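Local structure of two-domain protein containing predicted PHP-like metal-dependent phosphoesterase (Bacteroides vulgatus ATCC 8482, 3E38) at residues A50-E55 / N104-S109; M98-F103 / T155-E160; R124-K127 / F132-W135; H164-A169 / I179-D184. The protein binds zinc ions and is probably a PHP-like metal-dependent phosphoesterase, perhaps with exonuclease activity on nucleic acids. All blocks are in the same frame, centred on the assembly; numbering follows the deposited sequence.

Interaction 1: residues A50-E55 / N104-S109; sequences AISLTE and NAIFLS
Thr54, Asn104 and Ile106 carry this contact, which shows how side chains on next-but-one strands of a curled sheet can meet over the strand between them. The sheet forms the barrel of the PHP domain, and strands 50-56 and 102-106 both pair with strand 87-95. Because the sheet curls, the CA atoms of Ser52 and Ile106 are 7.3 Å apart, and those of Thr54 and Asn104 lie at a similar spacing. The side chains at both positions point toward each other inside the fold. The Asn104 amide meets Thr54 at about a right angle with its ND2 end leading, so that one nitrogen lies against the whole branch point of the threonine: ND2 is 3.0 Å from Thr54 OG1 and 3.4 Å from Thr54 CG2. A chi1 of 68° places Thr54 OG1 between the backbone N and the carbonyl carbon, which leaves CG2 beside the backbone N, next to Ile106. The buried polar atoms have hydrogen-bond partners around the site: Thr54 OG1 pairs with Met25 N, Asn104 ND2 with Phe23 O, and Asn104 OD1 with Asn136 ND2. The amide is thereby held at both ends, near zinc ligands His24 and Glu93. This makes Thr54 and Asn104 plausible second-shell residues, and a bound zinc ion lies about 5 Å from the Thr54 side chain. Beside the amide, the Ile106 CG2 methyl fills the rest of the contact: it lies 4.1 Å from Thr54 CG2 and, against a polar atom whose hydrogen bond goes to Ile89 O, 3.6 Å from Ser52 OG.

Interaction 2: residues M98-F103 / T155-E160; sequences MAPGHF and TALYQE. With ZN (zinc ion), chain H.
Leu157 meets Pro100 and Phe103 through a single methyl, an example of one methyl serving a loop and the start of a strand at once. From CB the leucine chain leaves the helix with CG anti to the carbonyl carbon (chi1 -81°), and this carries the fork of the side chain toward the segment 98-103. Beyond CG, the branch that does the touching is CD1. It presses on the proline at 3.4 Å between Leu157 CD1 and Pro100 CB, tighter than usual for two carbons, and it lies 3.6 Å from Phe103 CZ. The ring and the leucine approach from opposite directions, with the methyl set obliquely at the far end of the ring, where Phe103 CE1 is also 3.9 Å from Leu157 CD1. Helix 152-159 packs on the outer side of the metal-binding PHP barrel, where Phe123 of helix 119-128 also touches Leu157 and sets its ring edge-to-face with Phe103. The loop contains two successive cis peptides, before Ala99 and before Pro100. Pro100 O lies in plane at the edge of the Phe103 ring and accepts a hydrogen bond from His154 NE2 of helix 152-159. One residue before Phe103 the chain turns to the metal: His102 ND1 binds zinc at 2.3 Å, beside the ligands Glu93 and His137.

Interaction 3: residues R124-K127 / F132-W135; sequences REAK and FMFW
Met133, a selenomethionine here, reaches from its strand to Ala126 and Lys127 on the helix just before it, a simple case of one long, unbranched side chain bridging a helix and a sheet. The apolar part comes first. Met133 leaves the strand nearly extended and bends only at its last torsion (chi3 -75°), which lays the selenium against the helix and turns the methyl along it. Met133 SE lies 4.0 Å from Ala126 CB, a plain apolar contact. The second kind of contact is with the aliphatic part of a charged residue. Although the CB of Lys127 points away, its chain bends back at chi2 and crosses Met133 at about a right angle, with Lys127 CD 3.8 Å from Met133 CE. The same methyl lies 3.8 Å from Lys127 CA, so it is seated on the backbone as well as on the side chain. Polar bonding is left to the surroundings: Lys127 NZ is hydrogen-bonded to Gly161 O. The chemistry implies that an amphipathic lysine can serve both settings: its methylenes pack on the buried selenomethionine, while NZ is held by a carbonyl beyond the two segments.

Interaction 4: residues H164-A169 / I179-D184; sequences HGIEVA and IQWCLD
The beta-alpha-beta crossover from strand 165-170 through helix 176-185 to the parallel strand 188-192 is packed by Ile166 and Val168, which meet Ile179, Trp181 and Cys182 of the helix. Cys182 stands at the centre. With SG beside its backbone N (chi1 -65°), the sulfur turns to the strand, where Cys182 SG lies 3.8 Å from Ile166 CB and 4.3 Å from Val168 CG1. It touches two residues whose CB atoms both point toward the helix, although the chain turns a corner at Val168. The isoleucine reaches past it: Ile166 CD1 is 3.7 Å from Trp181 CB, the two side chains crossing at about a right angle, so the methyl lies at the root of the indole. At the other end Val168 CG1 meets Ile179 CG1 at 3.8 Å, again nearly perpendicular. On the helix itself, Gln180 NE2 donates to Asp184 OD1 at 2.9 Å, on the syn side but 34° out of the carboxylate plane. Around the contact, Met189 of strand 188-192 touches both Ile179 and Cys182, Ala237 of strand 235-239 lies against Val168, and the Trp181 indole runs nearly parallel to that of Trp135 on the neighbouring strand 132-135.

In the fold
All four contacts belong to the PHP barrel sheet and its covering helices. Interactions 1 and 2, centres about 18 Å apart, share strand 102-106, and their segments alternate along the chain. Interaction 3 is nested inside the loop closed by interaction 2, its centre about 10 Å from the centres of both. It adjoins interaction 1 through pairing of strands 102-106 and 132-135. Interaction 4 comes last, about 16 Å from interaction 3 centre to centre, joined to it by strands 132-135 and 165-170. Interaction 1 lies inside the sheet near zinc; interactions 3, 2 and 4 dock helices 119-128, 152-159 and 176-185 in turn, and interaction 2 also carries zinc ligand His102, so zinc site and helices share strands.

Interaction 1: residues A50-E55 / N104-S109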
loop_
_atom_site.group_PDB
_atom_site.type_symbol
_atom_site.label_atom_id
_atom_site.label_comp_id
_atom_site.label_asym_id
_atom_site.label_seq_id
_atom_site.Cartn_x
_atom_site.Cartn_y
_atom_site.Cartn_z
ATOM N N ALA B 50 -10.818 13.539 -19.868
ATOM C CA ALA B 50 -10.843 13.298 -21.295
ATOM C C ALA B 50 -9.759 12.330 -21.749
ATOM O O ALA B 50 -8.643 12.257 -21.188
ATOM C CB ALA B 50 -10.742 14.648 -22.056
ATOM N N ILE B 51 -10.113 11.612 -22.799
ATOM C CA ILE B 51 -9.222 10.643 -23.395
ATOM C C ILE B 51 -9.418 10.546 -24.869
ATOM O O ILE B 51 -10.413 10.940 -25.395
ATOM C CB ILE B 51 -9.484 9.192 -22.836
ATOM C CG1 ILE B 51 -10.854 8.696 -23.257
ATOM C CG2 ILE B 51 -9.333 9.129 -21.310
ATOM C CD1 ILE B 51 -11.181 7.251 -22.794
ATOM N N SER B 52 -8.419 10.002 -25.520
ATOM C CA SER B 52 -8.507 9.668 -26.915
ATOM C C SER B 52 -7.921 8.270 -27.106
ATOM O O SER B 52 -6.727 8.063 -26.858
ATOM C CB SER B 52 -7.732 10.694 -27.758
ATOM O OG SER B 52 -7.883 10.461 -29.155
ATOM N N LEU B 53 -8.771 7.331 -27.505
ATOM C CA LEU B 53 -8.344 5.965 -27.838
ATOM C C LEU B 53 -7.801 6.072 -29.267
ATOM O O LEU B 53 -8.552 6.212 -30.252
ATOM C CB LEU B 53 -9.497 4.987 -27.699
ATOM C CG LEU B 53 -9.278 3.476 -27.745
ATOM C CD1 LEU B 53 -8.130 3.027 -26.876
ATOM C CD2 LEU B 53 -10.587 2.765 -27.326
ATOM N N THR B 54 -6.472 6.088 -29.345
ATOM C CA THR B 54 -5.755 6.329 -30.574
ATOM C C THR B 54 -5.094 5.081 -31.099
ATOM O O THR B 54 -3.896 4.912 -30.988
ATOM C CB THR B 54 -4.687 7.410 -30.369
ATOM O OG1 THR B 54 -3.658 6.906 -29.510
ATOM C CG2 THR B 54 -5.305 8.669 -29.793
ATOM N N GLU B 55 -5.899 4.244 -31.739
ATOM C CA GLU B 55 -5.428 2.981 -32.313
ATOM C C GLU B 55 -4.450 3.239 -33.466
ATOM O O GLU B 55 -4.491 4.259 -34.171
ATOM C CB GLU B 55 -6.567 2.087 -32.827
ATOM C CG GLU B 55 -7.818 1.845 -31.930
ATOM C CD GLU B 55 -7.607 1.126 -30.614
ATOM O OE1 GLU B 55 -6.469 0.751 -30.256
ATOM O OE2 GLU B 55 -8.637 0.927 -29.918
ATOM N N ASN B 104 0.201 11.166 -33.615
ATOM C CA ASN B 104 -1.223 11.075 -33.326
ATOM C C ASN B 104 -1.965 12.239 -33.937
ATOM O O ASN B 104 -1.519 13.368 -33.905
ATOM C CB ASN B 104 -1.521 10.999 -31.850
ATOM C CG ASN B 104 -1.445 9.596 -31.319
ATOM O OD1 ASN B 104 -0.875 8.713 -31.946
ATOM N ND2 ASN B 104 -2.045 9.377 -30.161
ATOM N N ALA B 105 -3.083 11.881 -34.552
ATOM C CA ALA B 105 -4.051 12.789 -35.151
ATOM C C ALA B 105 -5.272 12.691 -34.256
ATOM O O ALA B 105 -5.877 11.630 -34.159
ATOM C CB ALA B 105 -4.382 12.374 -36.582
ATOM N N ILE B 106 -5.578 13.769 -33.540
ATOM C CA ILE B 106 -6.770 13.783 -32.695
ATOM C C ILE B 106 -7.732 14.874 -33.180
ATOM O O ILE B 106 -7.421 15.757 -34.004
ATOM C CB ILE B 106 -6.451 13.845 -31.160
ATOM C CG1 ILE B 106 -5.854 15.194 -30.756
ATOM C CG2 ILE B 106 -5.487 12.668 -30.768
ATOM C CD1 ILE B 106 -5.684 15.378 -29.282
ATOM N N PHE B 107 -8.951 14.713 -32.706
ATOM C CA PHE B 107 -10.077 15.557 -33.129
ATOM C C PHE B 107 -10.457 15.210 -34.564
ATOM O O PHE B 107 -10.919 16.007 -35.346
ATOM C CB PHE B 107 -9.824 17.051 -32.892
ATOM C CG PHE B 107 -9.928 17.430 -31.432
ATOM C CD1 PHE B 107 -11.163 17.505 -30.831
ATOM C CD2 PHE B 107 -8.808 17.591 -30.646
ATOM C CE1 PHE B 107 -11.272 17.806 -29.523
ATOM C CE2 PHE B 107 -8.904 17.918 -29.311
ATOM C CZ PHE B 107 -10.139 18.016 -28.745
ATOM N N LEU B 108 -10.229 13.965 -34.889
ATOM C CA LEU B 108 -10.686 13.431 -36.170
ATOM C C LEU B 108 -12.177 13.288 -36.190
ATOM O O LEU B 108 -12.831 13.180 -35.136
ATOM C CB LEU B 108 -10.096 12.019 -36.433
ATOM C CG LEU B 108 -8.573 12.025 -36.641
ATOM C CD1 LEU B 108 -8.019 10.627 -36.849
ATOM C CD2 LEU B 108 -8.145 12.967 -37.787
ATOM N N SER B 109 -12.707 13.240 -37.411
ATOM C CA SER B 109 -14.130 12.973 -37.649
ATOM C C SER B 109 -14.288 11.553 -38.189
ATOM O O SER B 109 -15.294 10.876 -37.963
ATOM C CB SER B 109 -14.736 14.001 -38.602
ATOM O OG SER B 109 -14.101 13.965 -39.859
#

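Interaction 2: residues M98-F103 / T155-E160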
loop_
_atom_site.group_PDB
_atom_site.type_symbol
_atom_site.label_atom_id
_atom_site.label_comp_id
_atom_site.label_asym_id
_atom_site.label_seq_id
_atom_site.Cartn_x
_atom_site.Cartn_y
_atom_site.Cartn_z
HETATM N N MSE B 98 10.826 5.622 -38.734
HETATM C CA MSE B 98 11.511 6.903 -38.494
HETATM C C MSE B 98 12.405 7.166 -39.694
HETATM O O MSE B 98 13.156 6.273 -40.053
HETATM C CB MSE B 98 12.402 6.833 -37.257
HETATM C CG MSE B 98 13.252 8.077 -37.018
HETATM SE SE MSE B 98 12.152 9.621 -36.444
HETATM C CE MSE B 98 11.111 8.709 -35.031
ATOM N N ALA B 99 12.359 8.336 -40.345
ATOM C CA ALA B 99 11.440 9.437 -40.039
ATOM C C ALA B 99 10.190 9.227 -40.897
ATOM O O ALA B 99 10.240 8.484 -41.886
ATOM C CB ALA B 99 12.106 10.795 -40.324
ATOM N N PRO B 100 9.064 9.880 -40.564
ATOM C CA PRO B 100 8.823 10.835 -39.499
ATOM C C PRO B 100 8.492 10.141 -38.174
ATOM O O PRO B 100 8.404 10.759 -37.112
ATOM C CB PRO B 100 7.570 11.543 -40.006
ATOM C CG PRO B 100 6.767 10.410 -40.627
ATOM C CD PRO B 100 7.784 9.395 -41.123
ATOM N N GLY B 101 8.334 8.839 -38.259
ATOM C CA GLY B 101 8.055 8.071 -37.068
ATOM C C GLY B 101 6.583 7.935 -36.823
ATOM O O GLY B 101 5.826 7.660 -37.738
ATOM N N HIS B 102 6.182 8.100 -35.572
ATOM C CA HIS B 102 4.761 7.970 -35.171
ATOM C C HIS B 102 4.181 9.282 -34.724
ATOM O O HIS B 102 4.776 9.986 -33.908
ATOM C CB HIS B 102 4.610 7.036 -33.969
ATOM C CG HIS B 102 5.127 5.652 -34.176
ATOM N ND1 HIS B 102 4.739 4.599 -33.381
ATOM C CD2 HIS B 102 5.992 5.140 -35.080
ATOM C CE1 HIS B 102 5.353 3.497 -33.782
ATOM N NE2 HIS B 102 6.104 3.794 -34.821
ATOM N N PHE B 103 3.007 9.601 -35.255
ATOM C CA PHE B 103 2.219 10.790 -34.869
ATOM C C PHE B 103 0.789 10.406 -34.521
ATOM O O PHE B 103 0.232 9.511 -35.087
ATOM C CB PHE B 103 2.084 11.798 -35.995
ATOM C CG PHE B 103 3.342 12.623 -36.293
ATOM C CD1 PHE B 103 4.517 12.025 -36.658
ATOM C CD2 PHE B 103 3.293 14.020 -36.236
ATOM C CE1 PHE B 103 5.652 12.783 -36.911
ATOM C CE2 PHE B 103 4.410 14.779 -36.471
ATOM C CZ PHE B 103 5.597 14.159 -36.815
ATOM N N THR B 155 10.631 18.754 -40.111
ATOM C CA THR B 155 10.644 20.151 -40.505
ATOM C C THR B 155 9.571 20.390 -41.529
ATOM O O THR B 155 8.874 21.406 -41.515
ATOM C CB THR B 155 12.003 20.572 -41.087
ATOM O OG1 THR B 155 12.888 20.866 -40.008
ATOM C CG2 THR B 155 11.846 21.801 -41.921
ATOM N N ALA B 156 9.457 19.433 -42.432
ATOM C CA ALA B 156 8.479 19.529 -43.503
ATOM C C ALA B 156 7.105 19.499 -42.883
ATOM O O ALA B 156 6.310 20.406 -43.031
ATOM C CB ALA B 156 8.641 18.385 -44.510
ATOM N N LEU B 157 6.854 18.424 -42.179
ATOM C CA LEU B 157 5.561 18.223 -41.510
ATOM C C LEU B 157 5.161 19.468 -40.729
ATOM O O LEU B 157 4.019 19.899 -40.758
ATOM C CB LEU B 157 5.608 17.008 -40.576
ATOM C CG LEU B 157 5.426 15.638 -41.221
ATOM C CD1 LEU B 157 6.067 14.556 -40.386
ATOM C CD2 LEU B 157 3.928 15.375 -41.425
ATOM N N TYR B 158 6.131 20.054 -40.054
ATOM C CA TYR B 158 5.875 21.231 -39.202
ATOM C C TYR B 158 5.523 22.451 -40.013
ATOM O O TYR B 158 4.764 23.301 -39.578
ATOM C CB TYR B 158 7.084 21.549 -38.317
ATOM C CG TYR B 158 7.113 22.935 -37.681
ATOM C CD1 TYR B 158 6.385 23.214 -36.528
ATOM C CD2 TYR B 158 7.951 23.933 -38.179
ATOM C CE1 TYR B 158 6.431 24.454 -35.920
ATOM C CE2 TYR B 158 8.002 25.201 -37.575
ATOM C CZ TYR B 158 7.244 25.446 -36.443
ATOM O OH TYR B 158 7.287 26.672 -35.826
ATOM N N GLN B 159 6.053 22.526 -41.215
ATOM C CA GLN B 159 5.809 23.706 -42.047
ATOM C C GLN B 159 4.520 23.545 -42.828
ATOM O O GLN B 159 3.937 24.520 -43.263
ATOM C CB GLN B 159 6.982 23.979 -42.980
ATOM C CG GLN B 159 8.183 24.561 -42.222
ATOM C CD GLN B 159 9.423 24.608 -43.066
ATOM O OE1 GLN B 159 9.479 23.962 -44.113
ATOM N NE2 GLN B 159 10.444 25.350 -42.614
ATOM N N GLU B 160 4.070 22.305 -42.949
ATOM C CA GLU B 160 2.849 21.989 -43.701
ATOM C C GLU B 160 1.648 22.194 -42.793
ATOM O O GLU B 160 0.517 22.099 -43.219
ATOM C CB GLU B 160 2.752 20.509 -44.150
ATOM C CG GLU B 160 3.978 19.756 -44.626
ATOM C CD GLU B 160 4.507 20.258 -45.921
ATOM O OE1 GLU B 160 4.280 21.450 -46.209
ATOM O OE2 GLU B 160 5.177 19.472 -46.633
HETATM ZN ZN ZN H . 3.825 4.822 -31.292
HETATM O O HOH W 1 2.791 5.144 -29.841
#

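Interaction 3: residues R124-K127 / F132-W135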
loop_
_atom_site.group_PDB
_atom_site.type_symbol
_atom_site.label_atom_id
_atom_site.label_comp_id
_atom_site.label_asym_id
_atom_site.label_seq_id
_atom_site.Cartn_x
_atom_site.Cartn_y
_atom_site.Cartn_z
ATOM N N ARG B 124 -2.212 14.073 -44.897
ATOM C CA ARG B 124 -3.074 15.008 -45.688
ATOM C C ARG B 124 -4.550 14.811 -45.377
ATOM O O ARG B 124 -5.293 15.759 -45.361
ATOM C CB ARG B 124 -2.823 14.934 -47.201
ATOM N N GLU B 125 -4.958 13.588 -45.077
ATOM C CA GLU B 125 -6.347 13.294 -44.698
ATOM C C GLU B 125 -6.681 13.817 -43.298
ATOM O O GLU B 125 -7.771 14.342 -43.049
ATOM C CB GLU B 125 -6.590 11.781 -44.707
ATOM C CG GLU B 125 -6.453 11.157 -46.095
ATOM C CD GLU B 125 -7.557 11.622 -47.033
ATOM O OE1 GLU B 125 -8.618 12.046 -46.510
ATOM O OE2 GLU B 125 -7.367 11.541 -48.271
ATOM N N ALA B 126 -5.738 13.619 -42.370
ATOM C CA ALA B 126 -5.917 14.061 -41.009
ATOM C C ALA B 126 -5.996 15.580 -41.038
ATOM O O ALA B 126 -6.867 16.191 -40.415
ATOM C CB ALA B 126 -4.778 13.561 -40.094
ATOM N N LYS B 127 -5.120 16.187 -41.818
ATOM C CA LYS B 127 -5.081 17.638 -41.945
ATOM C C LYS B 127 -6.388 18.178 -42.484
ATOM O O LYS B 127 -6.937 19.198 -42.059
ATOM C CB LYS B 127 -4.002 18.030 -42.958
ATOM C CG LYS B 127 -3.879 19.530 -43.171
ATOM C CD LYS B 127 -3.822 20.193 -41.859
ATOM C CE LYS B 127 -3.315 21.575 -41.911
ATOM N NZ LYS B 127 -3.148 21.989 -40.473
ATOM N N PHE B 132 -5.907 17.861 -34.716
ATOM C CA PHE B 132 -4.790 18.362 -33.894
ATOM C C PHE B 132 -3.767 17.225 -33.909
ATOM O O PHE B 132 -4.066 16.072 -33.589
ATOM C CB PHE B 132 -5.204 18.766 -32.495
ATOM C CG PHE B 132 -4.060 19.270 -31.646
ATOM C CD1 PHE B 132 -3.284 18.365 -30.889
ATOM C CD2 PHE B 132 -3.770 20.644 -31.569
ATOM C CE1 PHE B 132 -2.227 18.812 -30.091
ATOM C CE2 PHE B 132 -2.712 21.111 -30.764
ATOM C CZ PHE B 132 -1.940 20.179 -30.011
HETATM N N MSE B 133 -2.581 17.562 -34.393
HETATM C CA MSE B 133 -1.531 16.561 -34.636
HETATM C C MSE B 133 -0.285 16.739 -33.826
HETATM O O MSE B 133 0.290 17.823 -33.771
HETATM C CB MSE B 133 -1.149 16.582 -36.130
HETATM C CG MSE B 133 -2.236 15.899 -37.007
HETATM SE SE MSE B 133 -2.127 16.329 -38.880
HETATM C CE MSE B 133 -2.855 18.133 -38.850
ATOM N N PHE B 134 0.161 15.644 -33.226
ATOM C CA PHE B 134 1.416 15.706 -32.493
ATOM C C PHE B 134 2.352 14.520 -32.697
ATOM O O PHE B 134 1.946 13.416 -32.953
ATOM C CB PHE B 134 1.171 15.987 -31.009
ATOM C CG PHE B 134 0.327 14.951 -30.304
ATOM C CD1 PHE B 134 0.917 13.841 -29.710
ATOM C CD2 PHE B 134 -1.051 15.113 -30.206
ATOM C CE1 PHE B 134 0.133 12.896 -29.018
ATOM C CE2 PHE B 134 -1.841 14.185 -29.516
ATOM C CZ PHE B 134 -1.240 13.067 -28.924
ATOM N N TRP B 135 3.640 14.828 -32.654
ATOM C CA TRP B 135 4.697 13.823 -32.740
ATOM C C TRP B 135 4.779 12.985 -31.437
ATOM O O TRP B 135 4.936 13.511 -30.320
ATOM C CB TRP B 135 6.009 14.522 -33.080
ATOM C CG TRP B 135 7.163 13.646 -33.297
ATOM C CD1 TRP B 135 7.153 12.308 -33.549
ATOM C CD2 TRP B 135 8.527 14.070 -33.418
ATOM N NE1 TRP B 135 8.433 11.855 -33.764
ATOM C CE2 TRP B 135 9.296 12.922 -33.695
ATOM C CE3 TRP B 135 9.164 15.302 -33.306
ATOM C CZ2 TRP B 135 10.683 12.970 -33.845
ATOM C CZ3 TRP B 135 10.528 15.362 -33.481
ATOM C CH2 TRP B 135 11.280 14.195 -33.738
#

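Interaction 4: residues H164-A169 / I179-D184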
loop_
_atom_site.group_PDB
_atom_site.type_symbol
_atom_site.label_atom_id
_atom_site.label_comp_id
_atom_site.label_asym_id
_atom_site.label_seq_id
_atom_site.Cartn_x
_atom_site.Cartn_y
_atom_site.Cartn_z
ATOM N N HIS B 164 1.375 20.106 -34.334
ATOM C CA HIS B 164 0.906 21.150 -33.416
ATOM C C HIS B 164 1.489 20.989 -32.000
ATOM O O HIS B 164 1.470 21.909 -31.159
ATOM C CB HIS B 164 -0.614 21.161 -33.399
ATOM C CG HIS B 164 -1.210 21.236 -34.767
ATOM N ND1 HIS B 164 -1.893 20.187 -35.344
ATOM C CD2 HIS B 164 -1.187 22.230 -35.690
ATOM C CE1 HIS B 164 -2.272 20.536 -36.560
ATOM N NE2 HIS B 164 -1.855 21.770 -36.795
ATOM N N GLY B 165 2.018 19.796 -31.777
ATOM C CA GLY B 165 2.631 19.449 -30.512
ATOM C C GLY B 165 3.566 18.297 -30.633
ATOM O O GLY B 165 3.744 17.711 -31.713
ATOM N N ILE B 166 4.208 18.031 -29.514
ATOM C CA ILE B 166 5.130 16.903 -29.377
ATOM C C ILE B 166 4.983 16.355 -28.002
ATOM O O ILE B 166 4.793 17.113 -27.065
ATOM C CB ILE B 166 6.588 17.321 -29.504
ATOM C CG1 ILE B 166 6.778 18.192 -30.723
ATOM C CG2 ILE B 166 7.530 16.098 -29.566
ATOM C CD1 ILE B 166 8.234 18.648 -30.876
ATOM N N GLU B 167 5.006 15.033 -27.908
ATOM C CA GLU B 167 5.025 14.355 -26.620
ATOM C C GLU B 167 6.375 14.598 -25.973
ATOM O O GLU B 167 7.444 14.329 -26.570
ATOM C CB GLU B 167 4.787 12.865 -26.771
ATOM C CG GLU B 167 3.347 12.528 -27.058
ATOM C CD GLU B 167 3.088 11.010 -27.080
ATOM O OE1 GLU B 167 4.076 10.258 -27.293
ATOM O OE2 GLU B 167 1.905 10.586 -26.933
ATOM N N VAL B 168 6.324 15.198 -24.788
ATOM C CA VAL B 168 7.551 15.511 -23.988
ATOM C C VAL B 168 7.736 14.415 -22.951
ATOM O O VAL B 168 8.781 14.273 -22.295
ATOM C CB VAL B 168 7.536 16.909 -23.305
ATOM C CG1 VAL B 168 7.726 18.027 -24.379
ATOM C CG2 VAL B 168 6.275 17.100 -22.387
ATOM N N ALA B 169 6.686 13.621 -22.860
ATOM C CA ALA B 169 6.643 12.502 -21.942
ATOM C C ALA B 169 5.593 11.474 -22.359
ATOM O O ALA B 169 4.455 11.806 -22.583
ATOM C CB ALA B 169 6.418 13.000 -20.532
ATOM N N ILE B 179 11.195 19.286 -25.231
ATOM C CA ILE B 179 10.822 20.503 -24.505
ATOM C C ILE B 179 11.392 21.684 -25.285
ATOM O O ILE B 179 10.687 22.628 -25.614
ATOM C CB ILE B 179 11.289 20.497 -23.002
ATOM C CG1 ILE B 179 10.587 19.374 -22.230
ATOM C CG2 ILE B 179 10.983 21.823 -22.330
ATOM C CD1 ILE B 179 11.224 19.047 -20.910
ATOM N N GLN B 180 12.657 21.575 -25.631
ATOM C CA GLN B 180 13.353 22.671 -26.302
ATOM C C GLN B 180 12.766 22.898 -27.680
ATOM O O GLN B 180 12.762 24.012 -28.210
ATOM C CB GLN B 180 14.859 22.382 -26.385
ATOM C CG GLN B 180 15.683 23.557 -26.833
ATOM C CD GLN B 180 15.477 24.756 -25.930
ATOM O OE1 GLN B 180 15.538 24.646 -24.706
ATOM N NE2 GLN B 180 15.232 25.914 -26.535
ATOM N N TRP B 181 12.277 21.824 -28.264
ATOM C CA TRP B 181 11.678 21.880 -29.613
ATOM C C TRP B 181 10.396 22.661 -29.556
ATOM O O TRP B 181 10.157 23.552 -30.358
ATOM C CB TRP B 181 11.413 20.493 -30.195
ATOM C CG TRP B 181 12.674 19.844 -30.607
ATOM C CD1 TRP B 181 13.805 20.486 -31.007
ATOM C CD2 TRP B 181 12.931 18.442 -30.786
ATOM N NE1 TRP B 181 14.779 19.577 -31.344
ATOM C CE2 TRP B 181 14.259 18.319 -31.245
ATOM C CE3 TRP B 181 12.179 17.305 -30.639
ATOM C CZ2 TRP B 181 14.841 17.098 -31.503
ATOM C CZ3 TRP B 181 12.757 16.091 -30.912
ATOM C CH2 TRP B 181 14.063 15.989 -31.326
ATOM N N CYS B 182 9.584 22.322 -28.581
ATOM C CA CYS B 182 8.309 23.009 -28.400
ATOM C C CYS B 182 8.526 24.477 -28.064
ATOM O O CYS B 182 7.778 25.354 -28.536
ATOM C CB CYS B 182 7.472 22.362 -27.318
ATOM S SG CYS B 182 6.956 20.686 -27.705
ATOM N N LEU B 183 9.600 24.747 -27.330
ATOM C CA LEU B 183 9.918 26.123 -26.932
ATOM C C LEU B 183 10.350 26.906 -28.174
ATOM O O LEU B 183 9.843 27.993 -28.433
ATOM C CB LEU B 183 10.984 26.234 -25.819
ATOM C CG LEU B 183 10.671 25.640 -24.443
ATOM C CD1 LEU B 183 11.875 25.867 -23.522
ATOM C CD2 LEU B 183 9.366 26.179 -23.802
ATOM N N ASP B 184 11.203 26.308 -28.988
ATOM C CA ASP B 184 11.729 27.008 -30.182
ATOM C C ASP B 184 10.712 27.115 -31.304
ATOM O O ASP B 184 10.665 28.105 -32.019
ATOM C CB ASP B 184 12.955 26.301 -30.741
ATOM C CG ASP B 184 14.118 26.285 -29.761
ATOM O OD1 ASP B 184 14.173 27.179 -28.887
ATOM O OD2 ASP B 184 14.969 25.371 -29.871
#